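Local coordinates for DUF72 domain-containing protein (Thermotoga maritima, PDB 1VPQ) that is of unknown function but belongs to the DUF72 family and folds as an alpha/beta barrel of the TIM-barrel type, at residues Y159-R163 against E164-E168; Q110-P113 against L114-Q118. All coordinates share one frame; numbering follows the deposited sequence.

Interaction 1 (Y159-R163 against E164-E168)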
ATOM      1  N   TYR A 159      -7.481  13.026 -10.316  1.00 30.87           N
ATOM      2  CA  TYR A 159      -6.537  14.021 -10.838  1.00 30.99           C
ATOM      3  C   TYR A 159      -6.557  15.380 -10.101  1.00 31.02           C
ATOM      4  O   TYR A 159      -5.509  16.005  -9.912  1.00 31.18           O
ATOM      5  CB  TYR A 159      -6.781  14.238 -12.347  1.00 30.91           C
ATOM      6  CG  TYR A 159      -8.007  15.073 -12.667  1.00 30.75           C
ATOM      7  CD1 TYR A 159      -9.290  14.513 -12.644  1.00 30.17           C
ATOM      8  CD2 TYR A 159      -7.888  16.424 -12.983  1.00 29.79           C
ATOM      9  CE1 TYR A 159     -10.411  15.275 -12.927  1.00 29.96           C
ATOM     10  CE2 TYR A 159      -9.006  17.194 -13.261  1.00 30.37           C
ATOM     11  CZ  TYR A 159     -10.269  16.618 -13.230  1.00 30.38           C
ATOM     12  OH  TYR A 159     -11.386  17.386 -13.506  1.00 30.07           O
ATOM     13  N   SER A 160      -7.751  15.819  -9.693  1.00 30.93           N
ATOM     14  CA  SER A 160      -7.964  17.105  -9.016  1.00 30.52           C
ATOM     15  C   SER A 160      -7.022  17.372  -7.835  1.00 30.77           C
ATOM     16  O   SER A 160      -6.831  18.525  -7.436  1.00 30.73           O
ATOM     17  CB  SER A 160      -9.412  17.192  -8.524  1.00 30.48           C
ATOM     18  OG  SER A 160      -9.725  16.125  -7.646  1.00 29.15           O
ATOM     19  N   TRP A 161      -6.455  16.302  -7.279  1.00 31.03           N
ATOM     20  CA  TRP A 161      -5.590  16.387  -6.109  1.00 31.18           C
ATOM     21  C   TRP A 161      -4.132  16.766  -6.401  1.00 31.38           C
ATOM     22  O   TRP A 161      -3.403  17.132  -5.479  1.00 31.39           O
ATOM     23  CB  TRP A 161      -5.617  15.055  -5.346  1.00 30.87           C
ATOM     24  CG  TRP A 161      -6.890  14.799  -4.590  1.00 30.35           C
ATOM     25  CD1 TRP A 161      -7.903  13.959  -4.948  1.00 29.67           C
ATOM     26  CD2 TRP A 161      -7.272  15.370  -3.331  1.00 29.93           C
ATOM     27  NE1 TRP A 161      -8.891  13.984  -4.004  1.00 28.78           N
ATOM     28  CE2 TRP A 161      -8.534  14.844  -3.002  1.00 29.02           C
ATOM     29  CE3 TRP A 161      -6.673  16.291  -2.456  1.00 29.87           C
ATOM     30  CZ2 TRP A 161      -9.211  15.197  -1.837  1.00 28.93           C
ATOM     31  CZ3 TRP A 161      -7.345  16.639  -1.295  1.00 29.70           C
ATOM     32  CH2 TRP A 161      -8.602  16.091  -0.996  1.00 29.73           C
ATOM     33  N   ASP A 162      -3.689  16.664  -7.655  1.00 31.78           N
ATOM     34  CA  ASP A 162      -2.273  16.938  -7.982  1.00 32.11           C
ATOM     35  C   ASP A 162      -1.997  18.435  -8.125  1.00 31.79           C
ATOM     36  O   ASP A 162      -1.726  18.928  -9.224  1.00 31.87           O
ATOM     37  CB  ASP A 162      -1.810  16.188  -9.244  1.00 32.42           C
ATOM     38  CG  ASP A 162      -0.352  16.501  -9.605  1.00 33.41           C
ATOM     39  OD1 ASP A 162       0.490  16.510  -8.693  1.00 35.14           O
ATOM     40  OD2 ASP A 162      -0.049  16.757 -10.792  1.00 35.17           O
ATOM     41  N   ARG A 163      -2.049  19.137  -6.996  1.00 31.28           N
ATOM     42  CA  ARG A 163      -1.868  20.584  -6.960  1.00 31.01           C
ATOM     43  C   ARG A 163      -1.091  20.954  -5.697  1.00 30.96           C
ATOM     44  O   ARG A 163      -1.041  20.180  -4.752  1.00 30.78           O
ATOM     45  CB  ARG A 163      -3.228  21.303  -7.009  1.00 30.78           C
ATOM     46  CG  ARG A 163      -4.232  20.831  -5.965  1.00 30.49           C
ATOM     47  CD  ARG A 163      -5.599  21.468  -6.153  1.00 30.96           C
ATOM     48  NE  ARG A 163      -5.568  22.921  -6.012  1.00 31.42           N
ATOM     49  CZ  ARG A 163      -6.573  23.746  -6.312  1.00 30.21           C
ATOM     50  NH1 ARG A 163      -7.727  23.282  -6.776  1.00 28.11           N
ATOM     51  NH2 ARG A 163      -6.420  25.053  -6.144  1.00 29.25           N
ATOM     52  N   GLU A 164      -0.485  22.133  -5.685  1.00 31.03           N
ATOM     53  CA  GLU A 164       0.465  22.471  -4.627  1.00 31.52           C
ATOM     54  C   GLU A 164      -0.158  22.441  -3.239  1.00 31.40           C
ATOM     55  O   GLU A 164       0.449  21.956  -2.293  1.00 31.42           O
ATOM     56  CB  GLU A 164       1.109  23.839  -4.881  1.00 31.54           C
ATOM     57  CG  GLU A 164       2.311  24.137  -3.974  1.00 33.21           C
ATOM     58  CD  GLU A 164       3.336  22.990  -3.916  1.00 35.37           C
ATOM     59  OE1 GLU A 164       3.639  22.376  -4.970  1.00 36.32           O
ATOM     60  OE2 GLU A 164       3.835  22.701  -2.804  1.00 37.30           O
ATOM     61  N   GLU A 165      -1.374  22.957  -3.132  1.00 31.59           N
ATOM     62  CA  GLU A 165      -2.099  23.006  -1.863  1.00 31.63           C
ATOM     63  C   GLU A 165      -2.151  21.640  -1.175  1.00 31.65           C
ATOM     64  O   GLU A 165      -2.100  21.557   0.055  1.00 30.97           O
ATOM     65  CB  GLU A 165      -3.528  23.526  -2.099  1.00 31.92           C
ATOM     66  CG  GLU A 165      -3.624  25.043  -2.357  1.00 32.89           C
ATOM     67  CD  GLU A 165      -3.739  25.425  -3.834  1.00 34.25           C
ATOM     68  OE1 GLU A 165      -3.107  24.786  -4.714  1.00 34.26           O
ATOM     69  OE2 GLU A 165      -4.469  26.403  -4.107  1.00 34.61           O
ATOM     70  N   THR A 166      -2.259  20.574  -1.974  1.00 31.65           N
ATOM     71  CA  THR A 166      -2.352  19.213  -1.444  1.00 31.93           C
ATOM     72  C   THR A 166      -1.067  18.770  -0.746  1.00 32.01           C
ATOM     73  O   THR A 166      -1.125  18.169   0.317  1.00 32.17           O
ATOM     74  CB  THR A 166      -2.712  18.201  -2.539  1.00 31.87           C
ATOM     75  OG1 THR A 166      -4.004  18.518  -3.075  1.00 32.21           O
ATOM     76  CG2 THR A 166      -2.738  16.796  -1.985  1.00 32.12           C
ATOM     77  N   TYR A 167       0.078  19.085  -1.340  1.00 32.19           N
ATOM     78  CA  TYR A 167       1.376  18.722  -0.770  1.00 32.35           C
ATOM     79  C   TYR A 167       1.719  19.582   0.442  1.00 32.43           C
ATOM     80  O   TYR A 167       2.315  19.098   1.393  1.00 32.46           O
ATOM     81  CB  TYR A 167       2.472  18.823  -1.835  1.00 32.36           C
ATOM     82  CG  TYR A 167       2.218  17.877  -2.958  1.00 32.42           C
ATOM     83  CD1 TYR A 167       2.626  16.551  -2.874  1.00 33.35           C
ATOM     84  CD2 TYR A 167       1.497  18.278  -4.073  1.00 32.67           C
ATOM     85  CE1 TYR A 167       2.352  15.651  -3.885  1.00 32.13           C
ATOM     86  CE2 TYR A 167       1.213  17.386  -5.095  1.00 33.09           C
ATOM     87  CZ  TYR A 167       1.649  16.074  -5.000  1.00 33.17           C
ATOM     88  OH  TYR A 167       1.383  15.186  -6.015  1.00 33.18           O
ATOM     89  N   GLU A 168       1.348  20.858   0.390  1.00 32.55           N
ATOM     90  CA  GLU A 168       1.472  21.756   1.536  1.00 32.69           C
ATOM     91  C   GLU A 168       0.639  21.256   2.713  1.00 32.21           C
ATOM     92  O   GLU A 168       1.088  21.287   3.858  1.00 32.05           O
ATOM     93  CB  GLU A 168       1.057  23.186   1.154  1.00 33.00           C
ATOM     94  CG  GLU A 168       2.033  23.844   0.178  1.00 34.83           C
ATOM     95  CD  GLU A 168       1.739  25.318  -0.102  1.00 37.37           C
ATOM     96  OE1 GLU A 168       0.550  25.709  -0.085  1.00 39.40           O
ATOM     97  OE2 GLU A 168       2.703  26.085  -0.357  1.00 37.58           O
TER
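Where W161 and T166 meet, a 3-10 turn (159-161) leads through an inverse gamma turn centred on D162 into helix 164-173, on the outside of a TIM-barrel-like fold. Three hydrogen bonds, apart from those of the charged pair, tie residues 161-163 to the helix. T166 OG1 donates to W161 O over 2.8 Å, 23° from the carbonyl plane; R163 N, closing the gamma turn, reaches W161 O from the same face, so two donors grip one oxygen. T166 N bonds R163 O at 3.1 Å, lying above the plane of that carbonyl. Y167 OH donates to D162 OD1 (3.1 Å), meeting the oxygen on its anti side, with ring and carboxylate planes nearly perpendicular. D162 extends CG anti to its own N (chi1 178°), bringing OD1 to the phenol. A phenylalanine at Y167 takes away the hydroxyl, and D162 OD1 would probably be left without this donor, its carboxylate steadied mainly by the long, weak ion pair of OD2 with R192.

R163 and E165 form a salt bridge: NH2 of R163 bonds OE2 of E165 at 3.1 Å from above the carboxylate plane, seconded by a weak NE to OE1 bond. R163 also makes a cation-pi contact with F133.

Packing is centred on W161, whose ring stacks on F156 and whose NE1 is bonded to F131 O. T166 OG1 sits at the edge of that ring, near its plane, 3.5 Å from W161 CE3.

Interaction 2 (Q110-P113 against L114-Q118)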
ATOM      1  N   GLN A 110      -7.550  -2.428  17.585  1.00 39.67           N
ATOM      2  CA  GLN A 110      -7.258  -3.688  16.887  1.00 40.45           C
ATOM      3  C   GLN A 110      -5.755  -3.816  16.676  1.00 41.05           C
ATOM      4  O   GLN A 110      -5.157  -4.801  17.080  1.00 41.39           O
ATOM      5  CB  GLN A 110      -7.931  -3.803  15.508  1.00 40.54           C
ATOM      6  CG  GLN A 110      -9.313  -3.209  15.356  1.00 41.26           C
ATOM      7  CD  GLN A 110     -10.312  -3.795  16.303  1.00 41.74           C
ATOM      8  OE1 GLN A 110     -10.466  -5.012  16.384  1.00 42.82           O
ATOM      9  NE2 GLN A 110     -11.014  -2.933  17.027  1.00 42.40           N
ATOM     10  N   ILE A 111      -5.157  -2.802  16.055  1.00 41.70           N
ATOM     11  CA  ILE A 111      -3.748  -2.860  15.638  1.00 42.27           C
ATOM     12  C   ILE A 111      -2.755  -2.306  16.668  1.00 42.79           C
ATOM     13  O   ILE A 111      -1.558  -2.232  16.383  1.00 42.89           O
ATOM     14  CB  ILE A 111      -3.525  -2.122  14.291  1.00 42.31           C
ATOM     15  CG1 ILE A 111      -3.753  -0.614  14.447  1.00 42.14           C
ATOM     16  CG2 ILE A 111      -4.431  -2.717  13.210  1.00 42.24           C
ATOM     17  CD1 ILE A 111      -3.194   0.196  13.320  1.00 42.34           C
ATOM     18  N   GLU A 112      -3.250  -1.907  17.843  1.00 43.37           N
ATOM     19  CA  GLU A 112      -2.391  -1.448  18.957  1.00 43.74           C
ATOM     20  C   GLU A 112      -1.305  -2.468  19.334  1.00 43.91           C
ATOM     21  O   GLU A 112      -0.152  -2.080  19.544  1.00 44.18           O
ATOM     22  CB  GLU A 112      -3.231  -1.085  20.192  1.00 43.73           C
ATOM     23  CG  GLU A 112      -2.428  -0.528  21.381  1.00 44.36           C
ATOM     24  CD  GLU A 112      -1.661   0.755  21.060  1.00 45.10           C
ATOM     25  OE1 GLU A 112      -2.096   1.524  20.175  1.00 45.05           O
ATOM     26  OE2 GLU A 112      -0.618   1.000  21.709  1.00 46.02           O
ATOM     27  N   PRO A 113      -1.669  -3.767  19.432  1.00 43.97           N
ATOM     28  CA  PRO A 113      -0.686  -4.839  19.591  1.00 43.86           C
ATOM     29  C   PRO A 113       0.589  -4.650  18.773  1.00 43.61           C
ATOM     30  O   PRO A 113       1.695  -4.599  19.318  1.00 43.70           O
ATOM     31  CB  PRO A 113      -1.437  -6.085  19.057  1.00 43.97           C
ATOM     32  CG  PRO A 113      -2.817  -5.625  18.681  1.00 44.03           C
ATOM     33  CD  PRO A 113      -3.026  -4.338  19.415  1.00 44.10           C
ATOM     34  N   LEU A 114       0.409  -4.523  17.468  1.00 43.14           N
ATOM     35  CA  LEU A 114       1.495  -4.727  16.526  1.00 42.80           C
ATOM     36  C   LEU A 114       2.355  -3.492  16.348  1.00 42.15           C
ATOM     37  O   LEU A 114       3.500  -3.594  15.921  1.00 42.27           O
ATOM     38  CB  LEU A 114       0.927  -5.243  15.205  1.00 43.01           C
ATOM     39  CG  LEU A 114       0.047  -6.482  15.457  1.00 43.99           C
ATOM     40  CD1 LEU A 114      -0.516  -7.077  14.184  1.00 44.77           C
ATOM     41  CD2 LEU A 114       0.816  -7.557  16.234  1.00 44.59           C
ATOM     42  N   ILE A 115       1.815  -2.333  16.701  1.00 41.40           N
ATOM     43  CA  ILE A 115       2.616  -1.124  16.797  1.00 41.02           C
ATOM     44  C   ILE A 115       3.550  -1.258  18.002  1.00 40.73           C
ATOM     45  O   ILE A 115       4.741  -0.969  17.896  1.00 40.62           O
ATOM     46  CB  ILE A 115       1.738   0.148  16.912  1.00 41.17           C
ATOM     47  CG1 ILE A 115       0.878   0.305  15.655  1.00 40.87           C
ATOM     48  CG2 ILE A 115       2.606   1.397  17.095  1.00 41.31           C
ATOM     49  CD1 ILE A 115      -0.112   1.445  15.704  1.00 40.90           C
ATOM     50  N   GLU A 116       3.012  -1.721  19.132  1.00 40.33           N
ATOM     51  CA  GLU A 116       3.811  -1.941  20.347  1.00 40.16           C
ATOM     52  C   GLU A 116       4.914  -2.983  20.132  1.00 39.65           C
ATOM     53  O   GLU A 116       5.998  -2.882  20.714  1.00 39.42           O
ATOM     54  CB  GLU A 116       2.919  -2.382  21.515  1.00 40.33           C
ATOM     55  CG  GLU A 116       1.897  -1.342  21.967  1.00 41.25           C
ATOM     56  CD  GLU A 116       2.528  -0.172  22.712  1.00 42.66           C
ATOM     57  OE1 GLU A 116       3.051  -0.378  23.842  1.00 43.00           O
ATOM     58  OE2 GLU A 116       2.486   0.957  22.162  1.00 43.51           O
ATOM     59  N   GLU A 117       4.629  -3.974  19.290  1.00 39.05           N
ATOM     60  CA  GLU A 117       5.602  -5.010  18.928  1.00 38.64           C
ATOM     61  C   GLU A 117       6.478  -4.600  17.749  1.00 38.12           C
ATOM     62  O   GLU A 117       7.288  -5.388  17.277  1.00 38.16           O
ATOM     63  CB  GLU A 117       4.883  -6.322  18.621  1.00 38.70           C
ATOM     64  CG  GLU A 117       4.193  -6.892  19.841  1.00 39.12           C
ATOM     65  CD  GLU A 117       3.359  -8.109  19.557  1.00 39.81           C
ATOM     66  OE1 GLU A 117       3.374  -8.603  18.411  1.00 41.09           O
ATOM     67  OE2 GLU A 117       2.684  -8.573  20.498  1.00 40.06           O
ATOM     68  N   GLN A 118       6.300  -3.368  17.282  1.00 37.59           N
ATOM     69  CA  GLN A 118       7.146  -2.772  16.251  1.00 37.17           C
ATOM     70  C   GLN A 118       7.100  -3.528  14.926  1.00 36.72           C
ATOM     71  O   GLN A 118       8.098  -3.614  14.210  1.00 36.66           O
ATOM     72  CB  GLN A 118       8.580  -2.657  16.765  1.00 37.25           C
ATOM     73  CG  GLN A 118       8.659  -2.100  18.165  1.00 37.43           C
ATOM     74  CD  GLN A 118       9.995  -1.473  18.464  1.00 38.12           C
ATOM     75  OE1 GLN A 118      10.072  -0.279  18.747  1.00 38.85           O
ATOM     76  NE2 GLN A 118      11.062  -2.269  18.388  1.00 37.60           N
TER
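L114 leans on P113 at the start of the last turns of helix 101-116: its CD2 lies 3.9 Å from P113 CB. The helix is kinked here, because the proline nitrogen has no hydrogen to give to the turn before. Just after it the backbone bonding is slack: L114 N reaches I111 O, three residues back, by a weak bond with an N-H...O angle of 135°.

I115 also bonds I111 O weakly through its N, at 3.4 Å, and turns its side chain back along the same face. Its CG1 is anti to its carbonyl carbon, which sends CD1 back to within 4.1 Å of I111 CD1, methyl to methyl, the two chains meeting at a slant.

E116 makes the first i to i+4 bond after the kink that is not weak: its N bonds E112 O at 3.2 Å, nearly straight (168°). On the outer side its OE2 stands 3.1 Å from E112 OE2, with the carboxylate planes 30° apart. Two like charges so close would be expected to repel unless a proton or a cation is shared, and neither is established here.

E117 N bonds P113 O at 3.0 Å, in the carbonyl plane, while its CG packs against that same oxygen. Q118 ends the helix with positive phi in a Schellman motif, its N bonding I115 O.

The face turned to the rest of the fold is apolar: I111 and I115 rest on L120 of strand 120-126 and on Y148, while L114 packs on W65 and L72 of helix 65-72.

Overall arrangement
From the N terminus, interaction 2 comes first, at the end of helix 101-116, which passes through a short turn into strand 120-126. The chain then passes through helix 135-147 and strand 152-155 before interaction 1 turns the following loop into helix 164-173, which leads to strand 176-181. The two are in series: neither nests in nor crosses the other, and each is a local contact within one continuous stretch, so neither closes a long loop. Interaction 2 therefore marks a helix-to-strand passage and interaction 1 a strand-to-helix passage of the parallel barrel. Their centres are 32 Å apart and their nearest atoms about 22 Å, without direct contact.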